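Local atomic coordinates of pseudopodium-enriched atypical kinase 1 (Homo sapiens, PDB entry 6BHC), a protein that is a pseudokinase with a kinase fold and an unusual catalytic cleft, and forms dimers by a mode new to that fold. Residues K275-Y287 with A329-I343. The protein carries 1 engineered substitution. Sequence-based numbering, arbitrary orientation.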
ATOM      1  N   LYS A 275       0.960 -32.622  28.428  1.00 38.56           N
ATOM      2  CA  LYS A 275       1.631 -32.232  27.194  1.00 52.79           C
ATOM      3  C   LYS A 275       2.052 -30.766  27.231  1.00 51.10           C
ATOM      4  O   LYS A 275       1.692 -29.981  26.353  1.00 46.08           O
ATOM      5  CB  LYS A 275       0.726 -32.491  25.990  1.00 66.06           C
ATOM      6  CG  LYS A 275       0.524 -33.963  25.678  1.00 81.07           C
ATOM      7  CD  LYS A 275       1.842 -34.631  25.318  1.00 91.36           C
ATOM      8  CE  LYS A 275       1.644 -36.094  24.958  1.00101.88           C
ATOM      9  NZ  LYS A 275       2.926 -36.740  24.559  1.00105.90           N
ATOM     10  N   LYS A 276       2.821 -30.406  28.258  1.00 41.63           N
ATOM     11  CA  LYS A 276       3.323 -29.050  28.436  1.00 34.28           C
ATOM     12  C   LYS A 276       4.848 -29.018  28.403  1.00 28.39           C
ATOM     13  O   LYS A 276       5.472 -28.132  28.990  1.00 30.69           O
ATOM     14  CB  LYS A 276       2.803 -28.452  29.742  1.00 42.94           C
ATOM     15  CG  LYS A 276       1.289 -28.327  29.825  1.00 44.01           C
ATOM     16  CD  LYS A 276       0.785 -27.138  29.028  1.00 42.07           C
ATOM     17  CE  LYS A 276      -0.709 -26.937  29.229  1.00 54.05           C
ATOM     18  NZ  LYS A 276      -1.056 -26.689  30.657  1.00 52.38           N
ATOM     19  N   CYS A 277       5.457 -29.982  27.710  1.00 29.98           N
ATOM     20  CA  CYS A 277       6.914 -30.096  27.705  1.00 31.61           C
ATOM     21  C   CYS A 277       7.564 -28.944  26.947  1.00 29.56           C
ATOM     22  O   CYS A 277       8.540 -28.350  27.421  1.00 39.34           O
ATOM     23  CB  CYS A 277       7.332 -31.437  27.104  1.00 50.76           C
ATOM     24  SG  CYS A 277       9.120 -31.661  26.967  1.00 69.07           S
ATOM     25  N   ASP A 278       7.042 -28.614  25.762  1.00 27.54           N
ATOM     26  CA  ASP A 278       7.660 -27.560  24.962  1.00 24.74           C
ATOM     27  C   ASP A 278       7.504 -26.189  25.609  1.00 25.57           C
ATOM     28  O   ASP A 278       8.394 -25.340  25.480  1.00 24.31           O
ATOM     29  CB  ASP A 278       7.076 -27.550  23.549  1.00 32.97           C
ATOM     30  CG  ASP A 278       7.517 -28.749  22.729  1.00 40.23           C
ATOM     31  OD1 ASP A 278       8.518 -29.395  23.105  1.00 40.82           O
ATOM     32  OD2 ASP A 278       6.868 -29.039  21.701  1.00 41.33           O
ATOM     33  N   GLU A 279       6.389 -25.954  26.306  1.00 23.22           N
ATOM     34  CA  GLU A 279       6.223 -24.691  27.018  1.00 21.95           C
ATOM     35  C   GLU A 279       7.267 -24.537  28.118  1.00 24.20           C
ATOM     36  O   GLU A 279       7.835 -23.454  28.301  1.00 26.23           O
ATOM     37  CB  GLU A 279       4.810 -24.596  27.598  1.00 28.13           C
ATOM     38  CG  GLU A 279       3.711 -24.338  26.567  1.00 32.21           C
ATOM     39  CD  GLU A 279       3.296 -25.586  25.806  1.00 45.26           C
ATOM     40  OE1 GLU A 279       3.883 -26.662  26.049  1.00 50.27           O
ATOM     41  OE2 GLU A 279       2.375 -25.491  24.966  1.00 55.05           O
ATOM     42  N   PHE A 280       7.540 -25.617  28.854  1.00 27.38           N
ATOM     43  CA  PHE A 280       8.525 -25.553  29.929  1.00 31.22           C
ATOM     44  C   PHE A 280       9.925 -25.293  29.384  1.00 29.41           C
ATOM     45  O   PHE A 280      10.690 -24.519  29.972  1.00 32.74           O
ATOM     46  CB  PHE A 280       8.495 -26.845  30.744  1.00 25.07           C
ATOM     47  CG  PHE A 280       9.474 -26.869  31.884  1.00 25.60           C
ATOM     48  CD1 PHE A 280       9.139 -26.323  33.112  1.00 25.79           C
ATOM     49  CD2 PHE A 280      10.724 -27.446  31.729  1.00 26.94           C
ATOM     50  CE1 PHE A 280      10.035 -26.345  34.162  1.00 26.55           C
ATOM     51  CE2 PHE A 280      11.625 -27.473  32.776  1.00 39.53           C
ATOM     52  CZ  PHE A 280      11.279 -26.923  33.994  1.00 42.72           C
ATOM     53  N   GLN A 281      10.280 -25.927  28.263  1.00 22.77           N
ATOM     54  CA  GLN A 281      11.608 -25.714  27.695  1.00 23.86           C
ATOM     55  C   GLN A 281      11.752 -24.318  27.104  1.00 30.35           C
ATOM     56  O   GLN A 281      12.861 -23.772  27.072  1.00 34.42           O
ATOM     57  CB  GLN A 281      11.906 -26.780  26.639  1.00 23.56           C
ATOM     58  CG  GLN A 281      12.113 -28.171  27.218  1.00 25.51           C
ATOM     59  CD  GLN A 281      12.526 -29.194  26.173  1.00 36.53           C
ATOM     60  OE1 GLN A 281      12.387 -28.968  24.971  1.00 39.31           O
ATOM     61  NE2 GLN A 281      13.041 -30.329  26.632  1.00 35.47           N
ATOM     62  N   THR A 282      10.650 -23.724  26.639  1.00 28.48           N
ATOM     63  CA  THR A 282      10.698 -22.350  26.152  1.00 20.97           C
ATOM     64  C   THR A 282      11.014 -21.372  27.278  1.00 21.87           C
ATOM     65  O   THR A 282      11.687 -20.359  27.048  1.00 24.99           O
ATOM     66  CB  THR A 282       9.373 -21.988  25.478  1.00 22.75           C
ATOM     67  OG1 THR A 282       9.131 -22.890  24.390  1.00 28.74           O
ATOM     68  CG2 THR A 282       9.407 -20.566  24.941  1.00 17.15           C
ATOM     69  N   GLY A 283      10.555 -21.661  28.498  1.00 19.98           N
ATOM     70  CA  GLY A 283      10.885 -20.806  29.624  1.00 18.25           C
ATOM     71  C   GLY A 283      12.363 -20.812  29.954  1.00 21.49           C
ATOM     72  O   GLY A 283      12.917 -19.788  30.366  1.00 23.34           O
ATOM     73  N   ILE A 284      13.022 -21.959  29.783  1.00 19.57           N
ATOM     74  CA  ILE A 284      14.468 -22.022  29.968  1.00 20.17           C
ATOM     75  C   ILE A 284      15.180 -21.212  28.893  1.00 27.13           C
ATOM     76  O   ILE A 284      16.185 -20.544  29.162  1.00 40.35           O
ATOM     77  CB  ILE A 284      14.938 -23.489  29.978  1.00 26.80           C
ATOM     78  CG1 ILE A 284      14.353 -24.229  31.182  1.00 22.84           C
ATOM     79  CG2 ILE A 284      16.458 -23.574  29.979  1.00 26.07           C
ATOM     80  CD1 ILE A 284      14.799 -25.668  31.286  1.00 29.65           C
ATOM     81  N   LEU A 285      14.666 -21.251  27.660  1.00 27.92           N
ATOM     82  CA  LEU A 285      15.305 -20.524  26.568  1.00 25.84           C
ATOM     83  C   LEU A 285      15.288 -19.020  26.801  1.00 31.37           C
ATOM     84  O   LEU A 285      16.197 -18.315  26.350  1.00 32.90           O
ATOM     85  CB  LEU A 285      14.623 -20.856  25.241  1.00 22.54           C
ATOM     86  CG  LEU A 285      14.714 -22.305  24.764  1.00 26.51           C
ATOM     87  CD1 LEU A 285      14.068 -22.443  23.396  1.00 22.13           C
ATOM     88  CD2 LEU A 285      16.159 -22.773  24.731  1.00 29.90           C
ATOM     89  N   ILE A 286      14.266 -18.510  27.494  1.00 23.59           N
ATOM     90  CA  ILE A 286      14.193 -17.076  27.760  1.00 20.10           C
ATOM     91  C   ILE A 286      15.386 -16.627  28.589  1.00 22.25           C
ATOM     92  O   ILE A 286      16.006 -15.595  28.307  1.00 31.65           O
ATOM     93  CB  ILE A 286      12.861 -16.725  28.448  1.00 20.59           C
ATOM     94  CG1 ILE A 286      11.690 -16.964  27.496  1.00 16.48           C
ATOM     95  CG2 ILE A 286      12.877 -15.282  28.935  1.00 17.79           C
ATOM     96  CD1 ILE A 286      10.349 -16.580  28.076  1.00 20.60           C
ATOM     97  N   TYR A 287      15.731 -17.398  29.622  1.00 18.77           N
ATOM     98  CA  TYR A 287      16.906 -17.077  30.424  1.00 19.06           C
ATOM     99  C   TYR A 287      18.180 -17.146  29.591  1.00 22.34           C
ATOM    100  O   TYR A 287      19.038 -16.260  29.683  1.00 24.64           O
ATOM    101  CB  TYR A 287      16.995 -18.025  31.618  1.00 19.49           C
ATOM    102  CG  TYR A 287      16.107 -17.654  32.786  1.00 26.95           C
ATOM    103  CD1 TYR A 287      14.750 -17.961  32.783  1.00 25.74           C
ATOM    104  CD2 TYR A 287      16.631 -17.010  33.899  1.00 27.61           C
ATOM    105  CE1 TYR A 287      13.940 -17.627  33.857  1.00 24.48           C
ATOM    106  CE2 TYR A 287      15.831 -16.673  34.974  1.00 28.33           C
ATOM    107  CZ  TYR A 287      14.489 -16.983  34.948  1.00 28.47           C
ATOM    108  OH  TYR A 287      13.698 -16.645  36.021  1.00 31.73           O
ATOM    109  N   ALA A 329       8.485 -16.079  31.507  1.00 18.71           N
ATOM    110  CA  ALA A 329       9.259 -17.253  31.897  1.00 25.03           C
ATOM    111  C   ALA A 329       8.681 -17.909  33.146  1.00 24.95           C
ATOM    112  O   ALA A 329       8.588 -19.140  33.217  1.00 23.44           O
ATOM    113  CB  ALA A 329      10.721 -16.866  32.121  1.00 22.10           C
ATOM    114  N   SER A 330       8.285 -17.105  34.135  1.00 23.62           N
ATOM    115  CA  SER A 330       7.712 -17.660  35.358  1.00 23.29           C
ATOM    116  C   SER A 330       6.450 -18.459  35.064  1.00 21.08           C
ATOM    117  O   SER A 330       6.202 -19.497  35.689  1.00 28.50           O
ATOM    118  CB  SER A 330       7.416 -16.539  36.354  1.00 29.63           C
ATOM    119  OG  SER A 330       8.578 -15.772  36.619  1.00 45.97           O
ATOM    120  N   CYS A 331       5.638 -17.993  34.113  1.00 20.35           N
ATOM    121  CA  CYS A 331       4.430 -18.725  33.747  1.00 28.72           C
ATOM    122  C   CYS A 331       4.766 -20.004  32.992  1.00 31.07           C
ATOM    123  O   CYS A 331       4.124 -21.041  33.199  1.00 29.42           O
ATOM    124  CB  CYS A 331       3.509 -17.838  32.910  1.00 33.19           C
ATOM    125  SG  CYS A 331       2.839 -16.411  33.793  1.00 37.51           S
ATOM    126  N   LEU A 332       5.764 -19.948  32.106  1.00 21.75           N
ATOM    127  CA  LEU A 332       6.179 -21.134  31.370  1.00 29.69           C
ATOM    128  C   LEU A 332       6.894 -22.146  32.257  1.00 26.74           C
ATOM    129  O   LEU A 332       6.893 -23.339  31.937  1.00 24.44           O
ATOM    130  CB  LEU A 332       7.084 -20.739  30.201  1.00 23.08           C
ATOM    131  CG  LEU A 332       6.441 -19.948  29.060  1.00 23.60           C
ATOM    132  CD1 LEU A 332       7.504 -19.418  28.108  1.00 17.15           C
ATOM    133  CD2 LEU A 332       5.434 -20.808  28.310  1.00 19.02           C
ATOM    134  N   LEU A 333       7.502 -21.702  33.356  1.00 24.00           N
ATOM    135  CA  LEU A 333       8.237 -22.581  34.253  1.00 25.29           C
ATOM    136  C   LEU A 333       7.422 -22.985  35.472  1.00 26.68           C
ATOM    137  O   LEU A 333       7.993 -23.450  36.464  1.00 37.92           O
ATOM    138  CB  LEU A 333       9.545 -21.918  34.689  1.00 34.22           C
ATOM    139  CG  LEU A 333      10.573 -21.703  33.579  1.00 33.69           C
ATOM    140  CD1 LEU A 333      11.809 -21.012  34.127  1.00 31.73           C
ATOM    141  CD2 LEU A 333      10.936 -23.029  32.926  1.00 24.79           C
ATOM    142  N   ASN A 334       6.109 -22.814  35.424  1.00 38.97           N
ATOM    143  CA  ASN A 334       5.250 -23.242  36.516  1.00 28.07           C
ATOM    144  C   ASN A 334       5.378 -24.751  36.699  1.00 40.58           C
ATOM    145  O   ASN A 334       5.147 -25.504  35.742  1.00 33.67           O
ATOM    146  CB  ASN A 334       3.799 -22.859  36.232  1.00 27.77           C
ATOM    147  CG  ASN A 334       2.897 -23.026  37.442  1.00 31.22           C
ATOM    148  OD1 ASN A 334       2.947 -24.040  38.140  1.00 33.15           O
ATOM    149  ND2 ASN A 334       2.065 -22.024  37.698  1.00 35.19           N
ATOM    150  N   PRO A 335       5.740 -25.233  37.893  1.00 38.30           N
ATOM    151  CA  PRO A 335       5.919 -26.683  38.071  1.00 35.75           C
ATOM    152  C   PRO A 335       4.637 -27.482  37.922  1.00 40.23           C
ATOM    153  O   PRO A 335       4.710 -28.707  37.761  1.00 40.61           O
ATOM    154  CB  PRO A 335       6.484 -26.795  39.493  1.00 38.04           C
ATOM    155  CG  PRO A 335       6.033 -25.549  40.182  1.00 33.98           C
ATOM    156  CD  PRO A 335       6.012 -24.480  39.129  1.00 32.01           C
ATOM    157  N   ASN A 336       3.469 -26.839  37.967  1.00 40.77           N
ATOM    158  CA  ASN A 336       2.206 -27.538  37.791  1.00 47.07           C
ATOM    159  C   ASN A 336       1.772 -27.436  36.339  1.00 38.85           C
ATOM    160  O   ASN A 336       1.510 -26.321  35.861  1.00 29.55           O
ATOM    161  CB  ASN A 336       1.135 -26.953  38.704  1.00 56.32           C
ATOM    162  CG  ASN A 336      -0.185 -27.691  38.599  1.00 67.06           C
ATOM    163  OD1 ASN A 336      -0.235 -28.842  38.166  1.00 68.66           O
ATOM    164  ND2 ASN A 336      -1.266 -27.029  38.996  1.00 77.81           N
ATOM    165  N   PRO A 337       1.681 -28.550  35.607  1.00 40.74           N
ATOM    166  CA  PRO A 337       1.327 -28.457  34.179  1.00 39.72           C
ATOM    167  C   PRO A 337      -0.042 -27.852  33.929  1.00 48.94           C
ATOM    168  O   PRO A 337      -0.226 -27.142  32.932  1.00 44.20           O
ATOM    169  CB  PRO A 337       1.395 -29.918  33.707  1.00 41.33           C
ATOM    170  CG  PRO A 337       2.230 -30.621  34.727  1.00 43.56           C
ATOM    171  CD  PRO A 337       1.955 -29.935  36.024  1.00 43.57           C
ATOM    172  N   SER A 338      -1.011 -28.107  34.813  1.00 53.94           N
ATOM    173  CA  SER A 338      -2.357 -27.577  34.610  1.00 55.90           C
ATOM    174  C   SER A 338      -2.399 -26.060  34.747  1.00 51.53           C
ATOM    175  O   SER A 338      -3.276 -25.415  34.162  1.00 54.03           O
ATOM    176  CB  SER A 338      -3.331 -28.223  35.595  1.00 63.21           C
ATOM    177  OG  SER A 338      -2.960 -27.946  36.935  1.00 74.77           O
ATOM    178  N   GLU A 339      -1.473 -25.476  35.509  1.00 52.04           N
ATOM    179  CA  GLU A 339      -1.372 -24.030  35.642  1.00 47.57           C
ATOM    180  C   GLU A 339      -0.358 -23.411  34.688  1.00 46.81           C
ATOM    181  O   GLU A 339      -0.368 -22.189  34.506  1.00 47.96           O
ATOM    182  CB  GLU A 339      -1.014 -23.650  37.086  1.00 55.65           C
ATOM    183  CG  GLU A 339      -2.122 -23.919  38.099  1.00 70.42           C
ATOM    184  CD  GLU A 339      -3.138 -22.792  38.180  1.00 82.54           C
ATOM    185  OE1 GLU A 339      -3.613 -22.503  39.300  1.00 85.80           O
ATOM    186  OE2 GLU A 339      -3.459 -22.189  37.134  1.00 86.33           O
ATOM    187  N   ARG A 340       0.512 -24.216  34.084  1.00 35.84           N
ATOM    188  CA  ARG A 340       1.462 -23.704  33.105  1.00 35.40           C
ATOM    189  C   ARG A 340       0.715 -23.181  31.884  1.00 30.64           C
ATOM    190  O   ARG A 340      -0.155 -23.865  31.338  1.00 36.98           O
ATOM    191  CB  ARG A 340       2.444 -24.805  32.706  1.00 28.57           C
ATOM    192  CG  ARG A 340       3.632 -24.347  31.874  1.00 27.55           C
ATOM    193  CD  ARG A 340       4.555 -25.524  31.597  1.00 23.82           C
ATOM    194  NE  ARG A 340       4.848 -26.263  32.823  1.00 25.32           N
ATOM    195  CZ  ARG A 340       5.263 -27.526  32.860  1.00 29.78           C
ATOM    196  NH1 ARG A 340       5.439 -28.205  31.735  1.00 31.82           N
ATOM    197  NH2 ARG A 340       5.498 -28.112  34.026  1.00 28.88           N
ATOM    198  N   ILE A 341       1.049 -21.958  31.460  1.00 29.50           N
ATOM    199  CA  ILE A 341       0.306 -21.331  30.372  1.00 29.50           C
ATOM    200  C   ILE A 341       0.554 -22.073  29.062  1.00 30.76           C
ATOM    201  O   ILE A 341       1.551 -22.784  28.884  1.00 24.69           O
ATOM    202  CB  ILE A 341       0.665 -19.843  30.236  1.00 26.96           C
ATOM    203  CG1 ILE A 341       2.132 -19.683  29.833  1.00 38.13           C
ATOM    204  CG2 ILE A 341       0.363 -19.100  31.529  1.00 31.27           C
ATOM    205  CD1 ILE A 341       2.496 -18.270  29.416  1.00 46.58           C
ATOM    206  N   LEU A 342      -0.378 -21.898  28.130  1.00 25.15           N
ATOM    207  CA  LEU A 342      -0.282 -22.494  26.809  1.00 30.99           C
ATOM    208  C   LEU A 342       0.640 -21.670  25.915  1.00 31.25           C
ATOM    209  O   LEU A 342       0.878 -20.482  26.149  1.00 27.98           O
ATOM    210  CB  LEU A 342      -1.669 -22.605  26.171  1.00 29.98           C
ATOM    211  CG  LEU A 342      -2.630 -23.618  26.794  1.00 38.16           C
ATOM    212  CD1 LEU A 342      -4.048 -23.393  26.293  1.00 42.55           C
ATOM    213  CD2 LEU A 342      -2.173 -25.032  26.483  1.00 38.13           C
ATOM    214  N   ILE A 343       1.155 -22.321  24.869  1.00 32.56           N
ATOM    215  CA  ILE A 343       2.076 -21.645  23.963  1.00 33.70           C
ATOM    216  C   ILE A 343       1.374 -20.553  23.164  1.00 31.76           C
ATOM    217  O   ILE A 343       2.036 -19.648  22.645  1.00 29.27           O
ATOM    218  CB  ILE A 343       2.762 -22.663  23.030  1.00 36.30           C
ATOM    219  CG1 ILE A 343       4.136 -22.147  22.592  1.00 32.83           C
ATOM    220  CG2 ILE A 343       1.894 -22.961  21.814  1.00 41.46           C
ATOM    221  CD1 ILE A 343       5.147 -22.065  23.718  1.00 27.22           C
TER
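With CG anti to the backbone N (chi1 -170°) and the chain bent only at chi3, Arg340 extends toward the start of helix 277-289 and brings NH1 to Lys276 O, 2.7 Å away. Lys276 O lies in the guanidinium plane, whereas NH1 stands above the plane of the carbonyl, on the face opposite Phe280 N, which also bonds to this oxygen. NE and NH2 grip Asn334 O side-on, both in the carbonyl plane, at 3.0 Å from NE, and NH2 additionally pairs with Glu267. Phe280 CD1 lies over the centre of one guanidinium face and Pro337 CA over the other, toward its rim. This buried arginine sits in the C-lobe of the kinase fold, and its salt bridge to Glu267 is consistent with the one that links the APE glutamate to a conserved C-lobe arginine in canonical kinases. An alanine here would take away the guanidinium and is likely to leave Glu267 without its cationic mate and the 334-340 turn held less firmly to the helix. Lys276, bent at chi2 and chi4, curls its NZ onto Arg340 O (3.0 Å). Further along the helix, Leu332 fits as a knob among Glu279, Thr282, Gly283 and Ile286, its CB 3.4 Å from Glu279 O; Gly283, lacking a side chain, lets Leu332 and Leu333 pack close against the helix backbone. Leu333 CD2 rests over one face of the Phe280 ring, 3.9 Å from its centroid. Glu279 OE2 takes a salt bridge from Lys195 and a weak bond, 3.4 Å, from Ile343 N at the start of helix 343-354.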